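Local coordinates for protein inositol 2-dehydrogenase (Sinorhizobium meliloti, PDB 4HKT) that catalyses the NAD+-dependent oxidation of myo-inositol to scyllo-inosose, the first step of myo-inositol degradation, at residues L117-N122 / I301-N306; V191-A196 / D316-S321; I141-M146 / S220-I225. One frame throughout, in Å; residues are numbered along the deposited sequence.

In the fold
The three contacts trace the two-domain build of a Gfo/Idh/MocA dehydrogenase. All are largely buried. Contact 1, nearest the centre of the chain, sets the last strand of the nucleotide-binding sheet against the loop that leads into helix 305-324; apolar groups round a cis-proline dominate it. Contact 2 lies further along that same helix, its centre about 24 Å from that of contact 1, where small side chains and one serine meet strand 188-196 of the C-terminal domain. Contact 3 belongs to the same mixed sheet but joins neighbouring strands through backbone bonds and a salt bridge at exposed Glu143. Contacts 2 and 3, further from the chain centre, both touch the second subunit; contact 1 touches no other protein chain.

Contact 1. Residues L117-N122 / I301-N306; sequences LMVGFN and IAPSGN. With GOL (glycerol), chain C.
Pro303, which follows a cis peptide bond, lies against Val119 of strand 117-120, the edge strand of the Rossmann-fold sheet within this chain, and against Phe121, which follows in the chain. Its ring and the side chain of Val119 slide past each other in opposite directions, Val119 CG2 reaching Pro303 CB at 3.9 Å. The same CB stands at the edge of the Phe121 ring, near the ring plane, 4.0 Å from Phe121 CD2. Selenomethionine Met118 meets Ile301 at a slant: its CB is 3.6 Å from Ile301 CG2, and the bend at chi3 (-73°) carries its methyl CE back to that branch as well. Ile301 CG2, anti to its own backbone N, also meets the carbonyl oxygen of Leu117. Helix 281-297 borders the same apolar layer, Ser290 touching Met118 and Ala294 touching Ile301.

On its other side the strand pairs with strand 89-93, through backbone bonds of Met118 and Gly120. Beside Leu117 sits a glycerol, probably from the crystallisation liquor; Leu117 N donates to its O1 at 3.2 Å. Ser304 occupies the N-cap position of helix 305-324. The polar link between the segments is Val119 N to Pro303 O, 3.1 Å long and fairly straight (162° at the hydrogen), with the donor 37° out of the carbonyl plane.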
loop_
_atom_site.group_PDB
_atom_site.type_symbol
_atom_site.label_atom_id
_atom_site.label_comp_id
_atom_site.label_asym_id
_atom_site.label_seq_id
_atom_site.Cartn_x
_atom_site.Cartn_y
_atom_site.Cartn_z
ATOM N N LEU B 117 35.404 16.536 11.775
ATOM C CA LEU B 117 35.277 15.667 10.604
ATOM C C LEU B 117 33.951 14.914 10.684
ATOM O O LEU B 117 33.692 14.195 11.647
ATOM C CB LEU B 117 36.450 14.647 10.565
ATOM C CG LEU B 117 36.323 13.445 9.612
ATOM C CD1 LEU B 117 36.411 13.960 8.203
ATOM C CD2 LEU B 117 37.390 12.367 9.819
HETATM N N MSE B 118 33.154 15.065 9.652
HETATM C CA MSE B 118 31.984 14.257 9.450
HETATM C C MSE B 118 32.247 13.475 8.204
HETATM O O MSE B 118 32.782 14.014 7.221
HETATM C CB MSE B 118 30.780 15.167 9.202
HETATM C CG MSE B 118 29.526 14.353 8.964
HETATM SE SE MSE B 118 27.961 15.546 8.755
HETATM C CE MSE B 118 27.767 16.087 10.608
ATOM N N VAL B 119 31.846 12.198 8.206
ATOM C CA VAL B 119 32.012 11.371 7.032
ATOM C C VAL B 119 30.672 11.249 6.353
ATOM O O VAL B 119 29.641 11.371 6.982
ATOM C CB VAL B 119 32.624 9.964 7.371
ATOM C CG1 VAL B 119 33.957 10.109 8.081
ATOM C CG2 VAL B 119 31.691 9.125 8.216
ATOM N N GLY B 120 30.673 10.963 5.078
ATOM C CA GLY B 120 29.452 10.977 4.313
ATOM C C GLY B 120 28.613 9.699 4.375
ATOM O O GLY B 120 28.554 8.946 3.406
ATOM N N PHE B 121 27.976 9.427 5.507
ATOM C CA PHE B 121 26.990 8.346 5.511
ATOM C C PHE B 121 25.648 9.063 5.506
ATOM O O PHE B 121 25.016 9.227 6.534
ATOM C CB PHE B 121 27.141 7.439 6.709
ATOM C CG PHE B 121 28.353 6.536 6.652
ATOM C CD1 PHE B 121 28.580 5.741 5.572
ATOM C CD2 PHE B 121 29.174 6.400 7.744
ATOM C CE1 PHE B 121 29.668 4.891 5.536
ATOM C CE2 PHE B 121 30.249 5.543 7.738
ATOM C CZ PHE B 121 30.513 4.794 6.621
ATOM N N ASN B 122 25.252 9.501 4.331
ATOM C CA ASN B 122 24.091 10.392 4.179
ATOM C C ASN B 122 22.777 9.746 4.565
ATOM O O ASN B 122 21.792 10.443 4.917
ATOM C CB ASN B 122 24.001 10.869 2.741
ATOM C CG ASN B 122 24.058 9.722 1.758
ATOM O OD1 ASN B 122 25.104 9.134 1.550
ATOM N ND2 ASN B 122 22.928 9.376 1.187
ATOM N N ILE B 301 30.138 15.195 16.545
ATOM C CA ILE B 301 29.688 14.926 15.173
ATOM C C ILE B 301 29.268 13.468 15.079
ATOM O O ILE B 301 29.925 12.601 15.655
ATOM C CB ILE B 301 30.822 15.234 14.160
ATOM C CG1 ILE B 301 31.057 16.742 14.123
ATOM C CG2 ILE B 301 30.506 14.702 12.760
ATOM C CD1 ILE B 301 32.084 17.225 13.109
ATOM N N ALA B 302 28.163 13.231 14.371
ATOM C CA ALA B 302 27.759 11.901 13.906
ATOM C C ALA B 302 27.206 12.066 12.501
ATOM O O ALA B 302 26.413 12.952 12.274
ATOM C CB ALA B 302 26.693 11.301 14.810
ATOM N N PRO B 303 27.627 11.240 11.539
ATOM C CA PRO B 303 28.642 10.197 11.546
ATOM C C PRO B 303 30.077 10.757 11.647
ATOM O O PRO B 303 30.467 11.653 10.914
ATOM C CB PRO B 303 28.413 9.475 10.223
ATOM C CG PRO B 303 27.688 10.422 9.373
ATOM C CD PRO B 303 27.094 11.492 10.193
ATOM N N SER B 304 30.805 10.260 12.611
ATOM C CA SER B 304 32.150 10.677 12.884
ATOM C C SER B 304 33.171 9.857 12.074
ATOM O O SER B 304 32.840 8.891 11.378
ATOM C CB SER B 304 32.419 10.415 14.342
ATOM O OG SER B 304 32.422 8.994 14.598
ATOM N N GLY B 305 34.424 10.221 12.260
ATOM C CA GLY B 305 35.545 9.433 11.814
ATOM C C GLY B 305 35.481 8.019 12.316
ATOM O O GLY B 305 35.689 7.087 11.545
ATOM N N ASN B 306 35.214 7.838 13.604
ATOM C CA ASN B 306 35.126 6.488 14.133
ATOM C C ASN B 306 34.007 5.695 13.473
ATOM O O ASN B 306 34.132 4.477 13.286
ATOM C CB ASN B 306 34.973 6.480 15.653
ATOM C CG ASN B 306 35.092 5.075 16.226
ATOM O OD1 ASN B 306 36.153 4.427 16.115
ATOM N ND2 ASN B 306 33.975 4.545 16.757
HETATM C C1 GOL C . 35.693 14.052 15.091
HETATM O O1 GOL C . 35.739 15.446 14.712
HETATM C C2 GOL C . 35.483 13.277 13.781
HETATM O O2 GOL C . 34.417 12.406 13.864
HETATM C C3 GOL C . 36.692 12.483 13.257
HETATM O O3 GOL C . 37.259 11.527 14.136
#

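Contact 2. Residues V191-A196 / D316-S321; sequences VTATAA and DAAVRS
Ser321 OG accepts a hydrogen bond from the backbone N of Ala193, 3.0 Å away and bent to 141° at the hydrogen, where helix 305-324 packs on strand 188-196 of the C-terminal domain's mixed sheet. The hydroxyl reaches the strand because OG stands opposite the serine's own backbone N (chi1 177°), which also brings it to 3.3 Å from Thr192 CA. One helical turn back, small residues allow close approach. Val191 uses both branches: CG2 rests on Ala317 CB at 3.9 Å, while CG1 lies over the backbone of Ala318, 3.8 Å from its CA. Ala193 CB then meets Ala318 CB at 4.1 Å. The short helix and strand axes come within 6.7 Å of each other and cross at -61°.

A water bridges the two backbones at the serine end, donating to Ala193 O at 2.7 Å and to Ser321 O. Further out, Ser321 OG is hydrogen-bonded to Arg326 O, beyond the end of the helix, and Val191 pairs through its backbone with Ile328. Phe169 and Phe177 of helix 168-184 pack against Ala318, and on the strand's outward face Thr192 meets Thr192 of the second subunit.

The chemistry thus divides along the helix: apolar contacts of small side chains, consistent with the close axes, lie at one end, and at the other a buried serine binds backbone atoms of both strand 188-196 and the C-terminal tail.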
loop_
_atom_site.group_PDB
_atom_site.type_symbol
_atom_site.label_atom_id
_atom_site.label_comp_id
_atom_site.label_asym_id
_atom_site.label_seq_id
_atom_site.Cartn_x
_atom_site.Cartn_y
_atom_site.Cartn_z
ATOM N N VAL B 191 30.733 -11.052 12.091
ATOM C CA VAL B 191 30.264 -10.916 10.714
ATOM C C VAL B 191 30.345 -12.252 9.991
ATOM O O VAL B 191 31.361 -12.914 10.051
ATOM C CB VAL B 191 31.121 -9.915 9.964
ATOM C CG1 VAL B 191 30.628 -9.770 8.528
ATOM C CG2 VAL B 191 31.056 -8.583 10.665
ATOM N N THR B 192 29.273 -12.649 9.336
ATOM C CA THR B 192 29.359 -13.784 8.449
ATOM C C THR B 192 28.688 -13.411 7.133
ATOM O O THR B 192 27.659 -12.694 7.104
ATOM C CB THR B 192 28.821 -15.078 9.123
ATOM O OG1 THR B 192 29.280 -16.231 8.382
ATOM C CG2 THR B 192 27.343 -15.050 9.213
ATOM N N ALA B 193 29.303 -13.832 6.038
ATOM C CA ALA B 193 28.910 -13.328 4.726
ATOM C C ALA B 193 29.063 -14.351 3.630
ATOM O O ALA B 193 29.859 -15.287 3.734
ATOM C CB ALA B 193 29.758 -12.136 4.357
ATOM N N THR B 194 28.254 -14.180 2.600
ATOM C CA THR B 194 28.385 -14.982 1.392
ATOM C C THR B 194 28.411 -14.030 0.217
ATOM O O THR B 194 27.916 -12.910 0.303
ATOM C CB THR B 194 27.217 -15.947 1.219
ATOM O OG1 THR B 194 26.001 -15.209 1.239
ATOM C CG2 THR B 194 27.208 -17.011 2.342
ATOM N N ALA B 195 28.924 -14.509 -0.907
ATOM C CA ALA B 195 29.054 -13.666 -2.103
ATOM C C ALA B 195 29.088 -14.505 -3.377
ATOM O O ALA B 195 29.420 -15.689 -3.355
ATOM C CB ALA B 195 30.326 -12.837 -2.024
ATOM N N ALA B 196 28.730 -13.868 -4.475
ATOM C CA ALA B 196 28.814 -14.481 -5.777
ATOM C C ALA B 196 28.839 -13.372 -6.874
ATOM O O ALA B 196 28.593 -12.178 -6.618
ATOM C CB ALA B 196 27.619 -15.386 -6.012
ATOM N N ASP B 316 35.825 -5.239 6.101
ATOM C CA ASP B 316 37.051 -6.075 6.064
ATOM C C ASP B 316 36.749 -7.500 6.617
ATOM O O ASP B 316 37.215 -8.519 6.054
ATOM C CB ASP B 316 38.180 -5.446 6.887
ATOM C CG ASP B 316 38.809 -4.214 6.234
ATOM O OD1 ASP B 316 38.724 -4.016 5.002
ATOM O OD2 ASP B 316 39.403 -3.416 6.985
ATOM N N ALA B 317 35.985 -7.538 7.722
ATOM C CA ALA B 317 35.530 -8.783 8.288
ATOM C C ALA B 317 34.646 -9.543 7.312
ATOM O O ALA B 317 34.799 -10.752 7.204
ATOM C CB ALA B 317 34.821 -8.573 9.634
ATOM N N ALA B 318 33.733 -8.859 6.601
ATOM C CA ALA B 318 32.944 -9.543 5.569
ATOM C C ALA B 318 33.776 -10.197 4.470
ATOM O O ALA B 318 33.457 -11.292 4.056
ATOM C CB ALA B 318 31.866 -8.637 4.942
ATOM N N VAL B 319 34.823 -9.526 4.010
ATOM C CA VAL B 319 35.707 -10.040 2.974
ATOM C C VAL B 319 36.378 -11.340 3.449
ATOM O O VAL B 319 36.380 -12.327 2.709
ATOM C CB VAL B 319 36.778 -8.974 2.601
ATOM C CG1 VAL B 319 37.803 -9.483 1.598
ATOM C CG2 VAL B 319 36.141 -7.697 1.992
ATOM N N ARG B 320 36.928 -11.321 4.662
ATOM C CA ARG B 320 37.554 -12.503 5.293
ATOM C C ARG B 320 36.568 -13.620 5.494
ATOM O O ARG B 320 36.888 -14.777 5.232
ATOM C CB ARG B 320 38.192 -12.165 6.647
ATOM C CG ARG B 320 39.482 -11.349 6.606
ATOM C CD ARG B 320 40.128 -11.267 7.994
ATOM N NE ARG B 320 40.348 -12.602 8.581
ATOM C CZ ARG B 320 40.521 -12.873 9.876
ATOM N NH1 ARG B 320 40.465 -11.933 10.818
ATOM N NH2 ARG B 320 40.711 -14.129 10.242
ATOM N N SER B 321 35.353 -13.288 5.909
ATOM C CA SER B 321 34.343 -14.289 6.147
ATOM C C SER B 321 34.023 -15.079 4.851
ATOM O O SER B 321 33.930 -16.321 4.879
ATOM C CB SER B 321 33.052 -13.663 6.641
ATOM O OG SER B 321 32.080 -14.683 6.798
HETATM O O HOH W 1 31.213 -17.326 4.955
#

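Contact 3. Residues I141-M146 / S220-I225; sequences IGEVEM and SGKQAI
The carboxylate of Glu143 and the amide of Gln223 are the flat groups here. Glu143 OE1 is approached nearly along its C-O axis by Lys222 NZ in a 3.2 Å salt bridge, the two side chains crossing at about a right angle. To arrive there the lysine chain runs past the carbonyl oxygen of Val144, its CE 3.0 Å from Val144 O, and turns at chi4 (77°). Glu186 is a second carboxylate partner of NZ, so the ammonium probably stays charged. Gln223 NE2 donates to Gly221 O at 3.1 Å, with the acceptor close to the amide plane; OE1 is bound by Ser213 and Thr194 of the second subunit. Met146 runs beside Gln223, pointing the same way, its methyl CE 4.1 Å from OE1. Val212 of the second subunit packs on both.

Between the backbones, Gln223 N donates to Glu145 O (3.1 Å, 164° at the hydrogen), and Met146 CA sends a CA-H...O contact to Gln223 O at 3.2 Å. The Glu145 carboxylate forms a salt bridge with Arg231 of the second subunit. Met146 and Gln223 form a parallel bridge, while on the opposite edge of the strand Glu145 and Met146 both face His243, a classic beta bulge in the mixed sheet of the Gfo/Idh/MocA C-terminal domain.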
loop_
_atom_site.group_PDB
_atom_site.type_symbol
_atom_site.label_atom_id
_atom_site.label_comp_id
_atom_site.label_asym_id
_atom_site.label_seq_id
_atom_site.Cartn_x
_atom_site.Cartn_y
_atom_site.Cartn_z
ATOM N N ILE B 141 8.997 0.202 19.464
ATOM C CA ILE B 141 9.124 -1.205 19.143
ATOM C C ILE B 141 9.783 -1.988 20.236
ATOM O O ILE B 141 10.120 -3.131 20.016
ATOM C CB ILE B 141 9.896 -1.469 17.820
ATOM C CG1 ILE B 141 11.362 -1.037 17.917
ATOM C CG2 ILE B 141 9.184 -0.783 16.694
ATOM C CD1 ILE B 141 12.273 -1.742 16.907
ATOM N N GLY B 142 9.951 -1.398 21.420
ATOM C CA GLY B 142 10.591 -2.090 22.532
ATOM C C GLY B 142 12.075 -2.299 22.254
ATOM O O GLY B 142 12.682 -1.470 21.600
ATOM N N GLU B 143 12.640 -3.410 22.728
ATOM C CA GLU B 143 14.064 -3.680 22.531
ATOM C C GLU B 143 14.287 -4.156 21.088
ATOM O O GLU B 143 13.539 -4.985 20.587
ATOM C CB GLU B 143 14.589 -4.747 23.504
ATOM C CG GLU B 143 15.170 -4.235 24.816
ATOM C CD GLU B 143 16.414 -3.386 24.616
ATOM O OE1 GLU B 143 17.488 -3.916 24.175
ATOM O OE2 GLU B 143 16.289 -2.171 24.876
ATOM N N VAL B 144 15.317 -3.646 20.439
ATOM C CA VAL B 144 15.651 -4.082 19.068
ATOM C C VAL B 144 16.025 -5.554 19.133
ATOM O O VAL B 144 16.699 -5.964 20.061
ATOM C CB VAL B 144 16.803 -3.255 18.497
ATOM C CG1 VAL B 144 17.360 -3.863 17.208
ATOM C CG2 VAL B 144 16.324 -1.854 18.235
ATOM N N GLU B 145 15.525 -6.355 18.195
ATOM C CA GLU B 145 15.913 -7.767 18.095
ATOM C C GLU B 145 16.593 -8.129 16.718
ATOM O O GLU B 145 17.682 -8.686 16.675
ATOM C CB GLU B 145 14.671 -8.629 18.334
ATOM C CG GLU B 145 14.236 -8.566 19.802
ATOM C CD GLU B 145 12.923 -9.251 20.148
ATOM O OE1 GLU B 145 12.197 -9.869 19.292
ATOM O OE2 GLU B 145 12.601 -9.102 21.365
HETATM N N MSE B 146 15.930 -7.828 15.601
HETATM C CA MSE B 146 16.394 -8.328 14.290
HETATM C C MSE B 146 16.191 -7.236 13.264
HETATM O O MSE B 146 15.110 -6.683 13.161
HETATM C CB MSE B 146 15.602 -9.578 13.908
HETATM C CG MSE B 146 15.748 -10.646 14.997
HETATM SE SE MSE B 146 14.889 -12.317 14.490
HETATM C CE MSE B 146 16.313 -12.793 13.228
ATOM N N SER B 220 24.831 -8.971 22.659
ATOM C CA SER B 220 23.591 -9.401 23.304
ATOM C C SER B 220 22.800 -10.375 22.415
ATOM O O SER B 220 21.777 -10.939 22.842
ATOM C CB SER B 220 22.784 -8.153 23.663
ATOM O OG SER B 220 22.508 -7.395 22.524
ATOM N N GLY B 221 23.258 -10.595 21.173
ATOM C CA GLY B 221 22.624 -11.545 20.275
ATOM C C GLY B 221 21.737 -10.975 19.201
ATOM O O GLY B 221 21.216 -11.743 18.375
ATOM N N LYS B 222 21.507 -9.654 19.237
ATOM C CA LYS B 222 20.749 -8.967 18.210
ATOM C C LYS B 222 21.422 -9.210 16.853
ATOM O O LYS B 222 22.646 -9.275 16.792
ATOM C CB LYS B 222 20.663 -7.473 18.451
ATOM C CG LYS B 222 20.061 -7.054 19.752
ATOM C CD LYS B 222 20.263 -5.558 19.969
ATOM C CE LYS B 222 19.362 -4.991 21.078
ATOM N NZ LYS B 222 19.819 -5.305 22.435
ATOM N N GLN B 223 20.603 -9.401 15.819
ATOM C CA GLN B 223 21.074 -9.733 14.482
ATOM C C GLN B 223 20.604 -8.781 13.379
ATOM O O GLN B 223 19.434 -8.349 13.353
ATOM C CB GLN B 223 20.636 -11.135 14.149
ATOM C CG GLN B 223 21.234 -12.218 15.049
ATOM C CD GLN B 223 20.303 -13.402 15.186
ATOM O OE1 GLN B 223 20.041 -14.081 14.221
ATOM N NE2 GLN B 223 19.789 -13.641 16.383
ATOM N N ALA B 224 21.513 -8.509 12.439
ATOM C CA ALA B 224 21.217 -7.691 11.274
ATOM C C ALA B 224 21.584 -8.487 10.052
ATOM O O ALA B 224 22.664 -8.979 9.952
ATOM C CB ALA B 224 21.999 -6.385 11.292
ATOM N N ILE B 225 20.630 -8.636 9.156
ATOM C CA ILE B 225 20.846 -9.263 7.910
ATOM C C ILE B 225 20.895 -8.176 6.852
ATOM O O ILE B 225 20.038 -7.279 6.813
ATOM C CB ILE B 225 19.657 -10.166 7.578
ATOM C CG1 ILE B 225 19.459 -11.233 8.627
ATOM C CG2 ILE B 225 19.869 -10.862 6.259
ATOM C CD1 ILE B 225 18.209 -12.077 8.393
#